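Local coordinates for protein beta-ketothiolase BktB (Ralstonia eutropha, PDB 4NZS) that catalyses the condensation of acetyl-CoA with a second acetyl-CoA or with propionyl-CoA, giving the beta-ketoacyl-CoA precursors used for polyhydroxyalkanoate production, at residues N92-S97 with M384-G389; G121-S126 with H355-T360; S97-I102 with I392-E397. One frame throughout, in Å; residues are numbered along the deposited sequence.

Overall arrangement
All three contacts are buried and each joins the N-terminal to the C-terminal thiolase region. Contact 1 and contact 2 meet at the probable catalytic centre: C95 and C385 come from contact 1, H355 from contact 2, with C95 CB 4.2 Å from H355 NE2. Contact 3 carries none of these residues; it shares S97 with contact 1, extends along helix 97-110, and uses strand 390-398, the sheet neighbour of strand 379-386 in contact 1. Chemistry follows place. Contact 1 mixes sulfur, backbone and aliphatic groups, contact 2 sets a buried glutamate against a helix start, and contact 3 is almost wholly aliphatic, with no hydrogen bond across it.

Contact 1: residues N92-S97 with M384-G389; sequences NRLCGS and MCIGGG
C95 stands over the end of strand 379-386, its side chain aimed at the backbone between C385 and G387. The CB lies 3.2 Å from C385 O, while SG, anti to its own carbonyl carbon (chi1 -46°), swings on to G387. There the amide of G387 gives a weak hydrogen bond to C95 SG, 3.4 Å long and bent to 144°. C95 is by similarity the residue acylated during thiolysis and condensation, and C385 the predicted proton acceptor. The CB of C385 points away from the 92-97 loop, and the two sulfurs, C95 SG and C385 SG, lie 5.6 Å apart.

I386 fills the space beside the loop with both branches. CG2 packs against L94 CB, though its exact place is doubtful, and I386 CG1 lies 3.8 Å from G96 N. CD1 reaches the aliphatic part of R93, whose CG is 3.7 Å away; the two side chains are skewed against each other. Across from L94 CG, the carbonyl O of G387 approaches to 3.7 Å. M384 brings its bent thioether chain alongside C95 O and G96.

The loop keeps its shape by its own bonds: N92 OD1 takes the amide of L94 in an Asx turn, and L94 O is gripped by both S97 N and S97 OG from one face. R93 NH1 bonds to Q390 OE1 and R93 NH2 to Q100 OE1.

As in other thiolases, the loop with the probable nucleophile joins a strand, here 88-92, to the buried helix 97-110. M384 is paired by backbone bonds with I392 of strand 390-398. N92 continues the sheet antiparallel into a neighbouring subunit, whose M70 packs on L94 and whose R74 bonds to G388 O.

Contact 2: residues G121-S126 with H355-T360; sequences GAESMS and HPIGAT
E123 extends from its strand with CG anti to the backbone N (chi1 -164°) and then bends at CG (chi2 82°), which lays the carboxylate across the first turn of helix 357-375. I357 answers with CG1 set between its backbone N and carbonyl carbon (chi1 55°), a torsion that sets this branch against the carboxylate, the two side chains crossing at a slant: E123 CD is 3.3 Å from I357 CG1. OE2 also faces the amide of G358, but that bond is modelled very short, and the exact place of the oxygen is doubtful. The amides of V62 (to OE2) and I63 (to OE1) also bond to the buried acid, which would probably stabilise a negative charge.

Behind the carboxylate, E123 CB lies over the carbonyl of P356, 3.5 Å from its O. That carbonyl also accepts from A359 N at 2.7 Å and from T360 N at 3.0 Å. P356 is the centre of an inverse gamma turn, which carries the chain from H355 into the helix. M125 comes in nearly at right angles to I357, its CE 3.7 Å from I357 CD1. At the other end, A359 CB sits on G121, 3.7 Å from its O.

I357 links this packing to the probable active site: its CG2 lies over the centre of one face of the H355 ring, 4.0 Å above the plane. H355 is a predicted proton acceptor and a neighbour of C95.

The helix start, from the C-terminal half of the thiolase fold, thus lies against strand 116-124 of the N-terminal half. That strand is bonded through its backbone to A261 and A259 of strand 257-267 and to G60 of strand 57-60; P356 reaches over to touch A259 and N257.

Contact 3: residues S97-I102 with I392-E397; sequences SGLQAI and IAAIFE
L99 and I392 make the main aliphatic contact, their side chains meeting at a slant. The CG of L99 is anti to the backbone N (chi1 -166°), which carries it toward the strand. L99 CD2 presses on I392 CG2 at 3.5 Å, closer than carbons usually pack, with L99 CB and CG behind it against the same methyl. The other methyl, CD1, turns along the strand to A394 CB, a looser 4.3 Å away. I392 and A394, two residues apart on strand 390-398, thus offer the same side to one leucine, while the CB of A393 between them points away.

The second kind of contact sets a polar side chain against a methyl. Q100 crosses I392 at about a right angle. I392 turns CG1 away from its amide nitrogen (chi1 -156°), a torsion that brings CD1 to the base of the glutamine, 3.7 Å from Q100 CB and 3.5 Å from Q100 OE1. The amide oxygen takes its hydrogen bonds from R93 NH2 and from H287 NE2, so this buried polar atom is satisfied beside the methyl.

No backbone bond crosses between the segments; A101 N bonds to S97 O at 2.8 Å within the helix. The axes of the segments 97-102 and 392-397 approach to 8.6 Å, with 48° between their directions. L99 also meets M384 and T365, the latter on helix 357-375, the other helix of the buried central layer of the thiolase fold.

Helix 97-110 therefore lies against strand 390-398 of the mixed sheet through shape and aliphatic cover, with no hydrogen bond between the two segments; polar ties run through Q100 to R93, in the loop that carries C95, and to H287 of strand 280-289.

Contact 1: residues N92-S97 with M384-G389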
loop_
_atom_site.group_PDB
_atom_site.type_symbol
_atom_site.label_atom_id
_atom_site.label_comp_id
_atom_site.label_asym_id
_atom_site.label_seq_id
_atom_site.Cartn_x
_atom_site.Cartn_y
_atom_site.Cartn_z
ATOM N N ASN A 92 13.505 23.171 5.061
ATOM C CA ASN A 92 12.090 23.205 5.364
ATOM C C ASN A 92 11.693 24.094 6.528
ATOM O O ASN A 92 12.022 23.815 7.652
ATOM C CB ASN A 92 11.569 21.789 5.591
ATOM C CG ASN A 92 10.122 21.766 6.023
ATOM O OD1 ASN A 92 9.411 22.736 5.856
ATOM N ND2 ASN A 92 9.690 20.664 6.588
ATOM N N ARG A 93 10.918 25.123 6.244
ATOM C CA ARG A 93 10.283 25.921 7.273
ATOM C C ARG A 93 8.814 26.071 6.966
ATOM O O ARG A 93 8.268 27.149 7.069
ATOM C CB ARG A 93 10.939 27.282 7.463
ATOM C CG ARG A 93 10.743 27.828 8.868
ATOM C CD ARG A 93 11.106 29.294 9.003
ATOM N NE ARG A 93 12.545 29.484 9.020
ATOM C CZ ARG A 93 13.282 29.482 10.117
ATOM N NH1 ARG A 93 12.717 29.317 11.292
ATOM N NH2 ARG A 93 14.585 29.651 10.034
ATOM N N LEU A 94 8.196 24.977 6.551
ATOM C CA LEU A 94 6.776 24.951 6.265
ATOM C C LEU A 94 6.448 25.975 5.189
ATOM O O LEU A 94 7.080 25.988 4.150
ATOM C CB LEU A 94 5.957 25.154 7.543
ATOM C CG LEU A 94 5.750 23.941 8.417
ATOM C CD1 LEU A 94 4.916 22.907 7.699
ATOM C CD2 LEU A 94 7.081 23.374 8.854
ATOM N N CYS A 95 5.479 26.834 5.461
ATOM C CA CYS A 95 4.970 27.801 4.522
ATOM C C CYS A 95 6.059 28.759 4.101
ATOM O O CYS A 95 6.031 29.288 3.008
ATOM C CB CYS A 95 3.810 28.544 5.155
ATOM S SG CYS A 95 2.656 27.440 5.963
ATOM N N GLY A 96 7.008 28.981 4.995
ATOM C CA GLY A 96 8.056 29.950 4.796
ATOM C C GLY A 96 9.307 29.441 4.120
ATOM O O GLY A 96 10.281 30.152 4.001
ATOM N N SER A 97 9.274 28.198 3.683
ATOM C CA SER A 97 10.462 27.530 3.201
ATOM C C SER A 97 11.088 28.237 1.995
ATOM O O SER A 97 12.294 28.364 1.914
ATOM C CB SER A 97 10.138 26.074 2.857
ATOM O OG SER A 97 9.764 25.336 3.991
ATOM N N MET A 384 5.506 35.903 5.135
ATOM C CA MET A 384 4.368 34.998 5.273
ATOM C C MET A 384 4.398 34.338 6.641
ATOM O O MET A 384 5.463 34.330 7.316
ATOM C CB MET A 384 4.364 33.903 4.185
ATOM C CG MET A 384 5.560 32.952 4.233
ATOM S SD MET A 384 6.650 33.371 2.878
ATOM C CE MET A 384 8.014 32.282 3.037
ATOM N N CYS A 385 3.235 33.786 7.027
ATOM C CA CYS A 385 3.093 33.019 8.262
ATOM C C CYS A 385 3.511 31.624 7.954
ATOM O O CYS A 385 3.349 31.181 6.818
ATOM C CB CYS A 385 1.648 32.985 8.727
ATOM S SG CYS A 385 0.557 32.483 7.395
ATOM N N ILE A 386 4.078 30.960 8.953
ATOM C CA ILE A 386 4.594 29.607 8.825
ATOM C C ILE A 386 3.872 28.684 9.778
ATOM O O ILE A 386 3.796 28.947 10.966
ATOM C CB ILE A 386 6.086 29.546 9.178
ATOM C CG1 ILE A 386 6.861 30.595 8.405
ATOM C CG2 ILE A 386 6.655 28.170 8.889
ATOM C CD1 ILE A 386 8.310 30.678 8.809
ATOM N N GLY A 387 3.401 27.565 9.272
ATOM C CA GLY A 387 2.621 26.673 10.091
ATOM C C GLY A 387 3.458 26.212 11.261
ATOM O O GLY A 387 4.671 26.126 11.172
ATOM N N GLY A 388 2.803 25.958 12.383
ATOM C CA GLY A 388 3.508 25.583 13.583
ATOM C C GLY A 388 3.931 26.747 14.439
ATOM O O GLY A 388 4.652 26.567 15.408
ATOM N N GLY A 389 3.454 27.936 14.101
ATOM C CA GLY A 389 3.816 29.132 14.836
ATOM C C GLY A 389 5.085 29.862 14.450
ATOM O O GLY A 389 5.895 30.170 15.297
#

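Contact 2: residues G121-S126 with H355-T360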
loop_
_atom_site.group_PDB
_atom_site.type_symbol
_atom_site.label_atom_id
_atom_site.label_comp_id
_atom_site.label_asym_id
_atom_site.label_seq_id
_atom_site.Cartn_x
_atom_site.Cartn_y
_atom_site.Cartn_z
ATOM N N GLY A 121 12.480 27.251 -4.707
ATOM C CA GLY A 121 11.665 26.252 -4.043
ATOM C C GLY A 121 10.804 25.440 -4.978
ATOM O O GLY A 121 10.518 25.890 -6.067
ATOM N N ALA A 122 10.359 24.261 -4.562
ATOM C CA ALA A 122 9.396 23.531 -5.381
ATOM C C ALA A 122 8.456 22.714 -4.512
ATOM O O ALA A 122 8.878 22.131 -3.498
ATOM C CB ALA A 122 10.113 22.641 -6.395
ATOM N N GLU A 123 7.191 22.652 -4.935
ATOM C CA GLU A 123 6.162 21.980 -4.144
ATOM C C GLU A 123 5.095 21.451 -5.057
ATOM O O GLU A 123 4.561 22.221 -5.836
ATOM C CB GLU A 123 5.487 22.941 -3.170
ATOM C CG GLU A 123 4.694 22.242 -2.085
ATOM C CD GLU A 123 5.606 21.776 -0.953
ATOM O OE1 GLU A 123 5.740 20.538 -0.735
ATOM O OE2 GLU A 123 6.209 22.673 -0.289
ATOM N N SER A 124 4.800 20.151 -4.977
ATOM C CA SER A 124 3.809 19.491 -5.826
ATOM C C SER A 124 2.836 18.798 -4.967
ATOM O O SER A 124 2.928 17.607 -4.774
ATOM C CB SER A 124 4.391 18.427 -6.723
ATOM O OG SER A 124 3.430 18.123 -7.744
ATOM N N MET A 125 1.890 19.544 -4.433
ATOM C CA MET A 125 0.869 18.948 -3.608
ATOM C C MET A 125 0.078 17.896 -4.391
ATOM O O MET A 125 -0.329 16.914 -3.852
ATOM C CB MET A 125 -0.034 20.063 -3.025
ATOM C CG MET A 125 0.770 21.073 -2.218
ATOM S SD MET A 125 -0.154 22.329 -1.389
ATOM C CE MET A 125 -0.218 21.710 0.268
ATOM N N SER A 126 -0.061 17.990 -5.690
ATOM C CA SER A 126 -0.843 16.932 -6.326
ATOM C C SER A 126 -0.165 15.611 -6.169
ATOM O O SER A 126 -0.827 14.580 -6.108
ATOM C CB SER A 126 -1.054 17.186 -7.827
ATOM O OG SER A 126 -1.528 18.496 -8.119
ATOM N N HIS A 355 -1.197 28.241 -3.282
ATOM C CA HIS A 355 -0.253 28.190 -2.193
ATOM C C HIS A 355 0.511 26.861 -2.176
ATOM O O HIS A 355 0.339 26.045 -1.274
ATOM C CB HIS A 355 -0.974 28.446 -0.875
ATOM C CG HIS A 355 -0.040 28.655 0.269
ATOM N ND1 HIS A 355 -0.412 28.475 1.587
ATOM C CD2 HIS A 355 1.282 28.946 0.290
ATOM C CE1 HIS A 355 0.632 28.692 2.370
ATOM N NE2 HIS A 355 1.673 28.974 1.607
ATOM N N PRO A 356 1.405 26.673 -3.169
ATOM C CA PRO A 356 2.372 25.614 -3.239
ATOM C C PRO A 356 3.352 25.711 -2.125
ATOM O O PRO A 356 4.488 26.198 -2.295
ATOM C CB PRO A 356 3.090 25.886 -4.554
ATOM C CG PRO A 356 2.970 27.326 -4.720
ATOM C CD PRO A 356 1.575 27.605 -4.282
ATOM N N ILE A 357 2.909 25.259 -0.979
ATOM C CA ILE A 357 3.528 25.728 0.271
ATOM C C ILE A 357 5.039 26.015 0.259
ATOM O O ILE A 357 5.480 27.096 0.599
ATOM C CB ILE A 357 3.176 24.803 1.450
ATOM C CG1 ILE A 357 3.560 23.376 1.133
ATOM C CG2 ILE A 357 1.667 24.871 1.739
ATOM C CD1 ILE A 357 2.931 22.382 2.073
ATOM N N GLY A 358 5.851 25.065 -0.156
ATOM C CA GLY A 358 7.310 25.221 0.021
ATOM C C GLY A 358 7.957 26.072 -1.053
ATOM O O GLY A 358 9.124 26.415 -0.944
ATOM N N ALA A 359 7.216 26.372 -2.105
ATOM C CA ALA A 359 7.717 27.217 -3.140
ATOM C C ALA A 359 7.245 28.636 -2.896
ATOM O O ALA A 359 7.884 29.612 -3.285
ATOM C CB ALA A 359 7.239 26.719 -4.518
ATOM N N THR A 360 6.092 28.746 -2.256
ATOM C CA THR A 360 5.436 30.018 -2.092
ATOM C C THR A 360 6.337 31.101 -1.677
ATOM O O THR A 360 6.374 32.093 -2.313
ATOM C CB THR A 360 4.279 29.903 -1.133
ATOM O OG1 THR A 360 3.187 29.323 -1.850
ATOM C CG2 THR A 360 3.858 31.242 -0.700
#

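Contact 3: residues S97-I102 with I392-E397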
loop_
_atom_site.group_PDB
_atom_site.type_symbol
_atom_site.label_atom_id
_atom_site.label_comp_id
_atom_site.label_asym_id
_atom_site.label_seq_id
_atom_site.Cartn_x
_atom_site.Cartn_y
_atom_site.Cartn_z
ATOM N N SER A 97 9.274 28.198 3.683
ATOM C CA SER A 97 10.462 27.530 3.201
ATOM C C SER A 97 11.088 28.237 1.995
ATOM O O SER A 97 12.294 28.364 1.914
ATOM C CB SER A 97 10.138 26.074 2.857
ATOM O OG SER A 97 9.764 25.336 3.991
ATOM N N GLY A 98 10.268 28.708 1.075
ATOM C CA GLY A 98 10.779 29.344 -0.117
ATOM C C GLY A 98 11.579 30.608 0.098
ATOM O O GLY A 98 12.599 30.795 -0.523
ATOM N N LEU A 99 11.116 31.466 0.986
ATOM C CA LEU A 99 11.861 32.651 1.346
ATOM C C LEU A 99 13.089 32.234 2.117
ATOM O O LEU A 99 14.212 32.667 1.898
ATOM C CB LEU A 99 10.996 33.526 2.235
ATOM C CG LEU A 99 11.378 34.962 2.520
ATOM C CD1 LEU A 99 12.075 35.590 1.321
ATOM C CD2 LEU A 99 10.103 35.706 2.837
ATOM N N GLN A 100 12.849 31.374 3.062
ATOM C CA GLN A 100 13.904 30.912 3.883
ATOM C C GLN A 100 15.066 30.389 3.044
ATOM O O GLN A 100 16.250 30.497 3.421
ATOM C CB GLN A 100 13.324 29.825 4.764
ATOM C CG GLN A 100 14.351 29.068 5.546
ATOM C CD GLN A 100 15.123 30.007 6.384
ATOM O OE1 GLN A 100 14.644 30.428 7.428
ATOM N NE2 GLN A 100 16.327 30.353 5.930
ATOM N N ALA A 101 14.724 29.766 1.926
ATOM C CA ALA A 101 15.765 29.289 1.004
ATOM C C ALA A 101 16.440 30.480 0.398
ATOM O O ALA A 101 17.645 30.529 0.295
ATOM C CB ALA A 101 15.198 28.386 -0.075
ATOM N N ILE A 102 15.657 31.454 -0.008
ATOM C CA ILE A 102 16.263 32.698 -0.406
ATOM C C ILE A 102 17.244 33.181 0.676
ATOM O O ILE A 102 18.442 33.339 0.399
ATOM C CB ILE A 102 15.185 33.734 -0.737
ATOM C CG1 ILE A 102 15.004 33.793 -2.249
ATOM C CG2 ILE A 102 15.563 35.108 -0.239
ATOM C CD1 ILE A 102 14.512 32.508 -2.817
ATOM N N ILE A 392 8.177 34.685 8.660
ATOM C CA ILE A 392 9.460 35.095 8.033
ATOM C C ILE A 392 9.252 36.352 7.258
ATOM O O ILE A 392 8.110 36.640 6.870
ATOM C CB ILE A 392 10.104 33.998 7.120
ATOM C CG1 ILE A 392 11.645 34.214 6.992
ATOM C CG2 ILE A 392 9.409 33.938 5.754
ATOM C CD1 ILE A 392 12.451 32.998 6.539
ATOM N N ALA A 393 10.347 37.107 7.044
ATOM C CA ALA A 393 10.297 38.368 6.288
ATOM C C ALA A 393 11.636 38.818 5.774
ATOM O O ALA A 393 12.654 38.716 6.447
ATOM C CB ALA A 393 9.742 39.467 7.146
ATOM N N ALA A 394 11.615 39.385 4.583
ATOM C CA ALA A 394 12.760 40.092 4.080
ATOM C C ALA A 394 12.288 41.364 3.419
ATOM O O ALA A 394 11.088 41.514 3.097
ATOM C CB ALA A 394 13.495 39.227 3.082
ATOM N N ILE A 395 13.219 42.300 3.245
ATOM C CA ILE A 395 12.936 43.476 2.419
ATOM C C ILE A 395 14.093 43.751 1.470
ATOM O O ILE A 395 15.257 43.526 1.817
ATOM C CB ILE A 395 12.574 44.735 3.242
ATOM C CG1 ILE A 395 13.589 44.992 4.347
ATOM C CG2 ILE A 395 11.218 44.592 3.910
ATOM C CD1 ILE A 395 13.919 46.451 4.468
ATOM N N PHE A 396 13.734 44.211 0.271
ATOM C CA PHE A 396 14.684 44.530 -0.784
ATOM C C PHE A 396 14.457 45.930 -1.281
ATOM O O PHE A 396 13.415 46.557 -1.024
ATOM C CB PHE A 396 14.498 43.628 -1.990
ATOM C CG PHE A 396 14.318 42.192 -1.644
ATOM C CD1 PHE A 396 13.071 41.718 -1.260
ATOM C CD2 PHE A 396 15.390 41.316 -1.688
ATOM C CE1 PHE A 396 12.892 40.393 -0.939
ATOM C CE2 PHE A 396 15.216 39.990 -1.368
ATOM C CZ PHE A 396 13.963 39.531 -0.999
ATOM N N GLU A 397 15.421 46.374 -2.074
ATOM C CA GLU A 397 15.579 47.774 -2.407
ATOM C C GLU A 397 15.852 47.772 -3.901
ATOM O O GLU A 397 16.826 47.147 -4.311
ATOM C CB GLU A 397 16.790 48.304 -1.615
ATOM C CG GLU A 397 16.781 49.768 -1.206
ATOM C CD GLU A 397 18.192 50.334 -1.119
ATOM O OE1 GLU A 397 18.857 50.161 -0.068
ATOM O OE2 GLU A 397 18.645 50.934 -2.128
#